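Pyridine synthase TbtD (Thermobispora bispora, PDB 5WA4) probably catalyses the [4+2] aza-cycloaddition that forms the pyridine ring of thiomuracin, a thiopeptide antibiotic, on a peptide substrate whose leader it binds. Local coordinates at residues R9-H18 / S118-R129. Sequence-based numbering, arbitrary orientation. Where two conformers were deposited one is given.
Sequences RWWRFRVDYH and SPDNTIHAEGER
Ser118 rests its CB 3.6 Å from Arg14 NE, beside a side-on salt bridge in which Arg14 NE and NH2 each take one carboxylate oxygen of Asp16; Arg14 NH2 also reaches Arg51 O. The type II turn Pro119-Thr122 follows, with Thr122 OG1 bonded back to Pro119 O. Asp120 carries CG anti to its backbone N (chi1 -166°), which lays the carboxylate over one face of the His18 ring, the planes 6° apart. Its OD1 also accepts His18 N at 2.9 Å, from above the carboxylate plane, while OD2 bonds Ser88. Asp16 N donates to Thr122 O, Ile123 stands across from Val15 as a non-hydrogen-bonded pair, and His124 then exchanges two nearly straight backbone bonds with Arg14. Ala125 CB meets Phe13 CE1 at 3.5 Å, on the face, shared with Trp11 and Ile123, that helix 64-85 covers. Between the pairs Phe13-Ala125 and Trp11-Glu128, Arg12 alone faces both Glu126 and Gly127, a beta bulge: Glu126 N donates to Arg12 O, whereas Gly127 O accepts Arg12 N and, from the other face of its carbonyl plane, Arg12 NE. Glu128 sends OE1 to Arg9 NH1 (3.0 Å), also bridged to Glu131, and Arg129 N bonds Trp10 O. With axes at 162°, 9-16 lies antiparallel between 55-62 and the outermost strand within this chain, 123-128, in the four-stranded sheet (2-3-1-4 in chain order) of a lantibiotic dehydratase C-terminal family protein.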
ATOM      1  N   ARG E   9      13.189 -38.386  24.550  1.00 77.68           N
ATOM      2  CA  ARG E   9      12.409 -37.662  23.540  1.00 87.39           C
ATOM      3  C   ARG E   9      10.985 -37.316  24.013  1.00 81.64           C
ATOM      4  O   ARG E   9      10.547 -37.737  25.087  1.00 79.63           O
ATOM      5  CB  ARG E   9      12.356 -38.445  22.219  1.00 88.29           C
ATOM      6  CG  ARG E   9      12.383 -37.505  21.015  1.00 96.34           C
ATOM      7  CD  ARG E   9      12.582 -38.212  19.694  1.00108.28           C
ATOM      8  NE  ARG E   9      13.815 -39.003  19.648  1.00116.05           N
ATOM      9  CZ  ARG E   9      14.362 -39.470  18.527  1.00115.25           C
ATOM     10  NH1 ARG E   9      13.788 -39.219  17.356  1.00117.26           N
ATOM     11  NH2 ARG E   9      15.481 -40.187  18.574  1.00107.21           N
ATOM     12  N   TRP E  10      10.285 -36.522  23.204  1.00 79.85           N
ATOM     13  CA  TRP E  10       8.946 -36.037  23.531  1.00 76.99           C
ATOM     14  C   TRP E  10       7.872 -36.919  22.930  1.00 82.22           C
ATOM     15  O   TRP E  10       7.770 -37.022  21.707  1.00 84.37           O
ATOM     16  CB  TRP E  10       8.745 -34.612  23.027  1.00 73.11           C
ATOM     17  CG  TRP E  10       9.353 -33.577  23.890  1.00 70.45           C
ATOM     18  CD1 TRP E  10      10.425 -32.793  23.590  1.00 69.54           C
ATOM     19  CD2 TRP E  10       8.926 -33.192  25.197  1.00 68.31           C
ATOM     20  NE1 TRP E  10      10.692 -31.942  24.630  1.00 70.45           N
ATOM     21  CE2 TRP E  10       9.778 -32.166  25.636  1.00 69.33           C
ATOM     22  CE3 TRP E  10       7.889 -33.608  26.044  1.00 64.32           C
ATOM     23  CZ2 TRP E  10       9.647 -31.555  26.881  1.00 71.40           C
ATOM     24  CZ3 TRP E  10       7.754 -33.005  27.276  1.00 65.13           C
ATOM     25  CH2 TRP E  10       8.630 -31.991  27.689  1.00 69.70           C
ATOM     26  N   TRP E  11       7.069 -37.540  23.791  1.00 73.81           N
ATOM     27  CA  TRP E  11       5.981 -38.394  23.343  1.00 71.81           C
ATOM     28  C   TRP E  11       4.640 -37.662  23.399  1.00 73.36           C
ATOM     29  O   TRP E  11       4.420 -36.795  24.255  1.00 71.03           O
ATOM     30  CB  TRP E  11       5.925 -39.666  24.186  1.00 74.18           C
ATOM     31  CG  TRP E  11       7.185 -40.475  24.137  1.00 84.34           C
ATOM     32  CD1 TRP E  11       8.172 -40.532  25.086  1.00 81.84           C
ATOM     33  CD2 TRP E  11       7.607 -41.339  23.069  1.00 91.04           C
ATOM     34  NE1 TRP E  11       9.172 -41.385  24.678  1.00 85.43           N
ATOM     35  CE2 TRP E  11       8.847 -41.894  23.444  1.00 88.79           C
ATOM     36  CE3 TRP E  11       7.053 -41.695  21.834  1.00 90.30           C
ATOM     37  CZ2 TRP E  11       9.538 -42.786  22.630  1.00 87.45           C
ATOM     38  CZ3 TRP E  11       7.744 -42.578  21.028  1.00 92.76           C
ATOM     39  CH2 TRP E  11       8.973 -43.114  21.428  1.00 91.36           C
ATOM     40  N   ARG E  12       3.737 -38.024  22.491  1.00 74.02           N
ATOM     41  CA  ARG E  12       2.459 -37.333  22.367  1.00 72.32           C
ATOM     42  C   ARG E  12       1.256 -38.215  22.678  1.00 73.81           C
ATOM     43  O   ARG E  12       1.207 -39.386  22.305  1.00 73.95           O
ATOM     44  CB  ARG E  12       2.310 -36.757  20.964  1.00 71.51           C
ATOM     45  CG  ARG E  12       3.313 -35.685  20.637  1.00 78.23           C
ATOM     46  CD  ARG E  12       3.088 -35.151  19.242  1.00 83.18           C
ATOM     47  NE  ARG E  12       3.481 -36.114  18.221  1.00 78.97           N
ATOM     48  CZ  ARG E  12       3.245 -35.943  16.928  1.00 84.72           C
ATOM     49  NH1 ARG E  12       2.618 -34.848  16.515  1.00 84.51           N
ATOM     50  NH2 ARG E  12       3.634 -36.858  16.050  1.00 85.75           N
ATOM     51  N   PHE E  13       0.276 -37.629  23.357  1.00 71.96           N
ATOM     52  CA  PHE E  13      -0.985 -38.309  23.602  1.00 70.46           C
ATOM     53  C   PHE E  13      -2.155 -37.405  23.243  1.00 67.67           C
ATOM     54  O   PHE E  13      -2.103 -36.194  23.469  1.00 66.22           O
ATOM     55  CB  PHE E  13      -1.075 -38.753  25.063  1.00 73.56           C
ATOM     56  CG  PHE E  13      -0.256 -39.979  25.370  1.00 79.30           C
ATOM     57  CD1 PHE E  13      -0.702 -41.236  24.997  1.00 79.38           C
ATOM     58  CD2 PHE E  13       0.967 -39.874  26.013  1.00 76.76           C
ATOM     59  CE1 PHE E  13       0.053 -42.367  25.269  1.00 79.33           C
ATOM     60  CE2 PHE E  13       1.723 -41.002  26.289  1.00 76.10           C
ATOM     61  CZ  PHE E  13       1.267 -42.248  25.912  1.00 80.47           C
ATOM     62  N   ARG E  14      -3.201 -37.999  22.670  1.00 66.69           N
ATOM     63  CA  ARG E  14      -4.423 -37.272  22.368  1.00 59.12           C
ATOM     64  C   ARG E  14      -5.613 -37.766  23.218  1.00 70.09           C
ATOM     65  O   ARG E  14      -6.023 -38.921  23.100  1.00 73.27           O
ATOM     66  CB  ARG E  14      -4.766 -37.395  20.886  1.00 55.86           C
ATOM     67  CG  ARG E  14      -5.895 -36.449  20.480  1.00 60.93           C
ATOM     68  CD  ARG E  14      -6.538 -36.744  19.139  1.00 52.12           C
ATOM     69  NE  ARG E  14      -7.791 -35.998  19.021  1.00 60.46           N
ATOM     70  CZ  ARG E  14      -7.925 -34.824  18.404  1.00 60.08           C
ATOM     71  NH1 ARG E  14      -6.876 -34.247  17.830  1.00 68.24           N
ATOM     72  NH2 ARG E  14      -9.109 -34.226  18.358  1.00 52.29           N
ATOM     73  N   VAL E  15      -6.167 -36.886  24.056  1.00 59.04           N
ATOM     74  CA  VAL E  15      -7.367 -37.184  24.844  1.00 63.01           C
ATOM     75  C   VAL E  15      -8.606 -36.396  24.392  1.00 60.25           C
ATOM     76  O   VAL E  15      -8.751 -35.230  24.757  1.00 60.52           O
ATOM     77  CB  VAL E  15      -7.145 -36.851  26.332  1.00 64.94           C
ATOM     78  CG1 VAL E  15      -8.323 -37.331  27.171  1.00 56.81           C
ATOM     79  CG2 VAL E  15      -5.829 -37.429  26.813  1.00 66.65           C
ATOM     80  N   ASP E  16      -9.505 -37.022  23.632  1.00 60.06           N
ATOM     81  CA  ASP E  16     -10.738 -36.353  23.184  1.00 57.90           C
ATOM     82  C   ASP E  16     -11.789 -36.199  24.294  1.00 60.32           C
ATOM     83  O   ASP E  16     -12.100 -37.148  25.014  1.00 62.46           O
ATOM     84  CB  ASP E  16     -11.362 -37.110  22.007  1.00 62.37           C
ATOM     85  CG  ASP E  16     -10.494 -37.074  20.759  1.00 59.52           C
ATOM     86  OD1 ASP E  16      -9.592 -37.933  20.622  1.00 61.80           O
ATOM     87  OD2 ASP E  16     -10.727 -36.198  19.907  1.00 53.93           O
ATOM     88  N   TYR E  17     -12.348 -35.003  24.418  1.00 53.86           N
ATOM     89  CA  TYR E  17     -13.318 -34.735  25.467  1.00 53.54           C
ATOM     90  C   TYR E  17     -14.167 -33.534  25.060  1.00 49.30           C
ATOM     91  O   TYR E  17     -14.080 -32.462  25.649  1.00 44.67           O
ATOM     92  CB  TYR E  17     -12.583 -34.495  26.771  1.00 54.76           C
ATOM     93  CG  TYR E  17     -13.374 -34.649  28.044  1.00 57.13           C
ATOM     94  CD1 TYR E  17     -13.983 -35.854  28.384  1.00 53.82           C
ATOM     95  CD2 TYR E  17     -13.462 -33.591  28.937  1.00 60.44           C
ATOM     96  CE1 TYR E  17     -14.680 -35.979  29.570  1.00 62.21           C
ATOM     97  CE2 TYR E  17     -14.156 -33.699  30.127  1.00 63.59           C
ATOM     98  CZ  TYR E  17     -14.760 -34.890  30.449  1.00 68.22           C
ATOM     99  OH  TYR E  17     -15.438 -34.958  31.653  1.00 58.22           O
ATOM    100  N   HIS E  18     -14.988 -33.741  24.037  1.00 48.04           N
ATOM    101  CA  HIS E  18     -15.659 -32.659  23.321  1.00 54.91           C
ATOM    102  C   HIS E  18     -16.511 -31.692  24.153  1.00 57.46           C
ATOM    103  O   HIS E  18     -16.253 -30.487  24.168  1.00 63.55           O
ATOM    104  CB  HIS E  18     -16.526 -33.267  22.219  1.00 53.32           C
ATOM    105  CG  HIS E  18     -15.748 -34.107  21.254  1.00 50.75           C
ATOM    106  ND1 HIS E  18     -16.342 -35.028  20.420  1.00 56.49           N
ATOM    107  CD2 HIS E  18     -14.424 -34.153  20.991  1.00 51.99           C
ATOM    108  CE1 HIS E  18     -15.412 -35.611  19.682  1.00 54.20           C
ATOM    109  NE2 HIS E  18     -14.241 -35.100  20.005  1.00 56.28           N
ATOM    110  N   SER E 118     -12.053 -36.954  15.675  1.00 63.72           N
ATOM    111  CA  SER E 118     -11.647 -38.109  16.458  1.00 60.62           C
ATOM    112  C   SER E 118     -12.820 -38.507  17.355  1.00 65.11           C
ATOM    113  O   SER E 118     -13.611 -37.644  17.757  1.00 65.71           O
ATOM    114  CB  SER E 118     -10.401 -37.768  17.283  1.00 58.33           C
ATOM    115  OG  SER E 118     -10.239 -38.614  18.402  1.00 55.47           O
ATOM    116  N   PRO E 119     -12.950 -39.809  17.656  1.00 64.64           N
ATOM    117  CA  PRO E 119     -13.985 -40.337  18.551  1.00 54.38           C
ATOM    118  C   PRO E 119     -13.944 -39.698  19.926  1.00 63.84           C
ATOM    119  O   PRO E 119     -12.855 -39.535  20.473  1.00 66.39           O
ATOM    120  CB  PRO E 119     -13.642 -41.816  18.632  1.00 66.08           C
ATOM    121  CG  PRO E 119     -12.975 -42.104  17.326  1.00 74.69           C
ATOM    122  CD  PRO E 119     -12.161 -40.886  17.038  1.00 72.32           C
ATOM    123  N   ASP E 120     -15.105 -39.344  20.478  1.00 65.58           N
ATOM    124  CA  ASP E 120     -15.142 -38.640  21.755  1.00 57.14           C
ATOM    125  C   ASP E 120     -14.764 -39.617  22.860  1.00 63.43           C
ATOM    126  O   ASP E 120     -14.924 -40.828  22.712  1.00 63.95           O
ATOM    127  CB  ASP E 120     -16.523 -38.020  21.989  1.00 53.88           C
ATOM    128  CG  ASP E 120     -16.539 -36.998  23.126  1.00 60.34           C
ATOM    129  OD1 ASP E 120     -15.463 -36.536  23.572  1.00 60.49           O
ATOM    130  OD2 ASP E 120     -17.652 -36.625  23.559  1.00 65.40           O
ATOM    131  N   ASN E 121     -14.204 -39.086  23.940  1.00 67.50           N
ATOM    132  CA  ASN E 121     -13.829 -39.879  25.109  1.00 69.47           C
ATOM    133  C   ASN E 121     -12.798 -40.984  24.875  1.00 72.28           C
ATOM    134  O   ASN E 121     -12.607 -41.823  25.757  1.00 70.56           O
ATOM    135  CB  ASN E 121     -15.083 -40.509  25.731  1.00 70.69           C
ATOM    136  CG  ASN E 121     -16.120 -39.487  26.103  1.00 64.49           C
ATOM    137  OD1 ASN E 121     -15.963 -38.757  27.082  1.00 61.66           O
ATOM    138  ND2 ASN E 121     -17.197 -39.425  25.321  1.00 65.64           N
ATOM    139  N   THR E 122     -12.143 -40.999  23.712  1.00 71.66           N
ATOM    140  CA  THR E 122     -11.048 -41.950  23.465  1.00 74.20           C
ATOM    141  C   THR E 122      -9.659 -41.377  23.774  1.00 74.21           C
ATOM    142  O   THR E 122      -9.484 -40.165  23.872  1.00 72.89           O
ATOM    143  CB  THR E 122     -11.032 -42.442  22.007  1.00 73.03           C
ATOM    144  OG1 THR E 122     -10.957 -41.319  21.122  1.00 74.91           O
ATOM    145  CG2 THR E 122     -12.272 -43.235  21.701  1.00 76.87           C
ATOM    146  N   ILE E 123      -8.680 -42.271  23.913  1.00 77.76           N
ATOM    147  CA  ILE E 123      -7.277 -41.917  24.127  1.00 68.18           C
ATOM    148  C   ILE E 123      -6.425 -42.492  23.018  1.00 72.65           C
ATOM    149  O   ILE E 123      -6.414 -43.700  22.806  1.00 76.46           O
ATOM    150  CB  ILE E 123      -6.739 -42.439  25.476  1.00 65.12           C
ATOM    151  CG1 ILE E 123      -7.274 -41.590  26.627  1.00 70.63           C
ATOM    152  CG2 ILE E 123      -5.221 -42.440  25.478  1.00 70.50           C
ATOM    153  CD1 ILE E 123      -6.848 -42.072  28.000  1.00 76.17           C
ATOM    154  N   HIS E 124      -5.711 -41.631  22.304  1.00 76.44           N
ATOM    155  CA  HIS E 124      -4.835 -42.093  21.236  1.00 70.76           C
ATOM    156  C   HIS E 124      -3.394 -41.707  21.551  1.00 77.01           C
ATOM    157  O   HIS E 124      -3.112 -40.567  21.935  1.00 76.45           O
ATOM    158  CB  HIS E 124      -5.264 -41.510  19.891  1.00 60.98           C
ATOM    159  CG  HIS E 124      -6.707 -41.722  19.573  1.00 71.74           C
ATOM    160  ND1 HIS E 124      -7.156 -42.793  18.825  1.00 79.22           N
ATOM    161  CD2 HIS E 124      -7.809 -41.007  19.908  1.00 73.65           C
ATOM    162  CE1 HIS E 124      -8.471 -42.724  18.708  1.00 80.63           C
ATOM    163  NE2 HIS E 124      -8.892 -41.650  19.355  1.00 80.20           N
ATOM    164  N   ALA E 125      -2.494 -42.674  21.424  1.00 77.16           N
ATOM    165  CA  ALA E 125      -1.071 -42.418  21.541  1.00 74.55           C
ATOM    166  C   ALA E 125      -0.587 -41.975  20.167  1.00 77.91           C
ATOM    167  O   ALA E 125      -0.851 -42.661  19.173  1.00 78.03           O
ATOM    168  CB  ALA E 125      -0.329 -43.657  22.022  1.00 70.46           C
ATOM    169  N   GLU E 126       0.085 -40.823  20.105  1.00 78.46           N
ATOM    170  CA  GLU E 126       0.379 -40.180  18.821  1.00 78.45           C
ATOM    171  C   GLU E 126       1.856 -40.271  18.445  1.00 82.42           C
ATOM    172  O   GLU E 126       2.260 -39.844  17.360  1.00 85.54           O
ATOM    173  CB  GLU E 126      -0.082 -38.705  18.827  1.00 75.80           C
ATOM    174  CG  GLU E 126      -1.609 -38.499  18.632  1.00 68.04           C
ATOM    175  CD  GLU E 126      -2.016 -37.037  18.461  1.00 62.06           C
ATOM    176  OE1 GLU E 126      -1.248 -36.138  18.855  1.00 77.14           O
ATOM    177  OE2 GLU E 126      -3.105 -36.779  17.917  1.00 59.54           O
ATOM    178  N   GLY E 127       2.661 -40.851  19.324  1.00 82.83           N
ATOM    179  CA  GLY E 127       4.064 -41.031  19.015  1.00 80.78           C
ATOM    180  C   GLY E 127       4.804 -39.743  19.272  1.00 83.19           C
ATOM    181  O   GLY E 127       4.272 -38.831  19.883  1.00 81.77           O
ATOM    182  N   GLU E 128       6.020 -39.653  18.762  1.00 91.24           N
ATOM    183  CA  GLU E 128       6.941 -38.603  19.161  1.00 93.37           C
ATOM    184  C   GLU E 128       7.077 -37.422  18.201  1.00101.37           C
ATOM    185  O   GLU E 128       6.916 -37.570  16.991  1.00100.95           O
ATOM    186  CB  GLU E 128       8.305 -39.232  19.361  1.00 97.46           C
ATOM    187  CG  GLU E 128       8.718 -40.043  18.159  1.00102.97           C
ATOM    188  CD  GLU E 128      10.021 -40.757  18.370  1.00105.39           C
ATOM    189  OE1 GLU E 128      11.077 -40.153  18.098  1.00103.00           O
ATOM    190  OE2 GLU E 128       9.982 -41.924  18.808  1.00104.76           O
ATOM    191  N   ARG E 129       7.376 -36.252  18.761  0.56127.55           N
ATOM    192  CA  ARG E 129       7.715 -35.076  17.970  0.56110.26           C
ATOM    193  C   ARG E 129       8.885 -35.426  17.064  0.56122.07           C
ATOM    194  O   ARG E 129       9.809 -36.104  17.510  0.56122.53           O
ATOM    195  CB  ARG E 129       8.074 -33.895  18.873  0.56102.75           C
ATOM    196  CG  ARG E 129       6.934 -33.400  19.742  0.56 94.53           C
ATOM    197  CD  ARG E 129       7.130 -31.941  20.090  0.56 87.96           C
ATOM    198  NE  ARG E 129       7.173 -31.124  18.884  0.56 89.26           N
ATOM    199  CZ  ARG E 129       7.318 -29.807  18.880  0.56 84.09           C
ATOM    200  NH1 ARG E 129       7.426 -29.148  20.027  0.56 78.73           N
ATOM    201  NH2 ARG E 129       7.348 -29.148  17.730  0.56 84.84           N
TER